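Local structure of hypothetical protein ST0148 (Sulfolobus tokodaii, 2PD2) at residues Lys8-Asp11 / Lys12-Gln15. The protein is of unknown function but belongs to the DsrE/DsrF-like family, some relatives of which take part in sulfur metabolism, and assembles as a trimer. Sequence-based numbering, arbitrary orientation.
Sequences KDFD and KVPQ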
ATOM      1  N   LYS A   8       1.142   3.040   8.141  1.00 15.95           N
ATOM      2  CA  LYS A   8       1.460   1.958   9.070  1.00 17.03           C
ATOM      3  C   LYS A   8       2.910   1.895   9.545  1.00 18.76           C
ATOM      4  O   LYS A   8       3.197   1.309  10.590  1.00 18.48           O
ATOM      5  CB  LYS A   8       1.090   0.612   8.437  1.00 17.01           C
ATOM      6  CG  LYS A   8       1.719   0.372   7.062  1.00 25.44           C
ATOM      7  CD  LYS A   8       1.425  -1.039   6.535  1.00 27.16           C
ATOM      8  CE  LYS A   8       1.877  -1.228   5.084  1.00 30.63           C
ATOM      9  NZ  LYS A   8       0.960  -0.581   4.082  1.00 31.33           N
ATOM     10  N   ASP A   9       3.821   2.493   8.787  1.00 17.27           N
ATOM     11  CA  ASP A   9       5.236   2.452   9.137  1.00 19.54           C
ATOM     12  C   ASP A   9       5.709   3.743   9.792  1.00 20.14           C
ATOM     13  O   ASP A   9       5.721   4.807   9.166  1.00 17.98           O
ATOM     14  CB  ASP A   9       6.069   2.155   7.885  1.00 23.51           C
ATOM     15  CG  ASP A   9       5.686   0.833   7.230  1.00 28.38           C
ATOM     16  OD1 ASP A   9       5.723  -0.206   7.924  1.00 28.97           O
ATOM     17  OD2 ASP A   9       5.348   0.830   6.024  1.00 36.62           O
ATOM     18  N   PHE A  10       6.108   3.646  11.056  1.00 15.89           N
ATOM     19  CA  PHE A  10       6.576   4.820  11.789  1.00 16.87           C
ATOM     20  C   PHE A  10       7.716   5.562  11.089  1.00 19.12           C
ATOM     21  O   PHE A  10       7.723   6.791  11.050  1.00 19.31           O
ATOM     22  CB  PHE A  10       7.025   4.433  13.206  1.00 16.08           C
ATOM     23  CG  PHE A  10       7.486   5.604  14.030  1.00 17.85           C
ATOM     24  CD1 PHE A  10       6.591   6.597  14.408  1.00 16.74           C
ATOM     25  CD2 PHE A  10       8.820   5.724  14.411  1.00 24.90           C
ATOM     26  CE1 PHE A  10       7.011   7.699  15.156  1.00 22.16           C
ATOM     27  CE2 PHE A  10       9.255   6.822  15.160  1.00 25.76           C
ATOM     28  CZ  PHE A  10       8.347   7.811  15.532  1.00 24.04           C
ATOM     29  N   ASP A  11       8.671   4.823  10.531  1.00 18.46           N
ATOM     30  CA  ASP A  11       9.800   5.460   9.871  1.00 26.05           C
ATOM     31  C   ASP A  11       9.437   6.222   8.601  1.00 25.16           C
ATOM     32  O   ASP A  11      10.261   6.960   8.067  1.00 26.77           O
ATOM     33  CB  ASP A  11      10.900   4.434   9.565  1.00 30.57           C
ATOM     34  CG  ASP A  11      10.415   3.282   8.704  1.00 41.42           C
ATOM     35  OD1 ASP A  11      11.265   2.465   8.290  1.00 45.37           O
ATOM     36  OD2 ASP A  11       9.195   3.180   8.445  1.00 46.21           O
ATOM     37  N   LYS A  12       8.205   6.060   8.129  1.00 24.81           N
ATOM     38  CA  LYS A  12       7.770   6.746   6.917  1.00 21.33           C
ATOM     39  C   LYS A  12       6.700   7.796   7.185  1.00 19.12           C
ATOM     40  O   LYS A  12       6.150   8.378   6.248  1.00 18.64           O
ATOM     41  CB  LYS A  12       7.251   5.731   5.892  1.00 24.95           C
ATOM     42  CG  LYS A  12       8.309   4.733   5.438  1.00 36.22           C
ATOM     43  CD  LYS A  12       7.747   3.699   4.473  1.00 45.56           C
ATOM     44  CE  LYS A  12       8.821   2.686   4.074  1.00 52.90           C
ATOM     45  NZ  LYS A  12       8.310   1.636   3.148  1.00 55.12           N
ATOM     46  N   VAL A  13       6.407   8.046   8.458  1.00 16.63           N
ATOM     47  CA  VAL A  13       5.394   9.033   8.810  1.00 17.13           C
ATOM     48  C   VAL A  13       5.691  10.436   8.287  1.00 19.28           C
ATOM     49  O   VAL A  13       4.814  11.090   7.727  1.00 20.19           O
ATOM     50  CB  VAL A  13       5.177   9.097  10.334  1.00 18.07           C
ATOM     51  CG1 VAL A  13       4.321  10.309  10.691  1.00 19.66           C
ATOM     52  CG2 VAL A  13       4.480   7.822  10.801  1.00 16.98           C
ATOM     53  N   PRO A  14       6.931  10.925   8.458  1.00 20.68           N
ATOM     54  CA  PRO A  14       7.202  12.276   7.950  1.00 22.03           C
ATOM     55  C   PRO A  14       6.814  12.432   6.476  1.00 19.66           C
ATOM     56  O   PRO A  14       6.112  13.370   6.105  1.00 18.74           O
ATOM     57  CB  PRO A  14       8.706  12.432   8.180  1.00 25.47           C
ATOM     58  CG  PRO A  14       8.928  11.618   9.431  1.00 25.86           C
ATOM     59  CD  PRO A  14       8.113  10.373   9.143  1.00 21.24           C
ATOM     60  N   GLN A  15       7.257  11.502   5.634  1.00 18.56           N
ATOM     61  CA  GLN A  15       6.932  11.580   4.212  1.00 20.61           C
ATOM     62  C   GLN A  15       5.444  11.369   3.957  1.00 17.49           C
ATOM     63  O   GLN A  15       4.869  11.996   3.070  1.00 16.09           O
ATOM     64  CB  GLN A  15       7.752  10.560   3.416  1.00 24.38           C
ATOM     65  CG  GLN A  15       9.202  10.979   3.226  1.00 40.07           C
ATOM     66  CD  GLN A  15      10.009   9.951   2.466  1.00 43.17           C
ATOM     67  OE1 GLN A  15      10.237   8.844   2.953  1.00 51.75           O
ATOM     68  NE2 GLN A  15      10.442  10.308   1.260  1.00 46.69           N
TER
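D9 and F10 each offer a backbone carbonyl to an amide three residues ahead: K12 N lies 3.0 Å from D9 O and V13 N 3.2 Å from F10 O, two successive i to i+3 hydrogen bonds that wind the chain into a short 3-10 turn. The second bond is the straighter, with an N-H...O angle of 167°. Beside the turn the side chains of D9 and K12 run side by side. The lysine has CG anti to its own carbonyl carbon (chi1 -62°) and is extended from there on, which carries its methylene CD past the aspartate, 4.0 Å from D9 OD2. K12 NZ stays 4.2 Å from D9 OD2 of its own chain, too far for a salt bridge; the long chain instead delivers the ammonium to D9 of the third subunit, while D9 receives K12 of the second. The bridges thus pass from one subunit to the next, closing a ring in which D9 carboxylates probably balance the clustered K12 charges. In exposed D11, a fitting place for an acid, a chi1 of 58° folds the carboxylate back along the lysine, OD2 3.5 Å from K12 CG. Branched V13 lays CG2 3.4 Å from F10 O and loosely against the phenyl ring, which also makes a cation-pi contact with K42; V13 itself is buried against A40 and A43. P14 suits the first turn of a helix, where its missing N-H costs no bond. The whole is a 3-10 turn leading from strand 2-7 through the N-cap residue K12 into helix 13-26, the first strand-to-helix connection of a parallel alpha/beta fold.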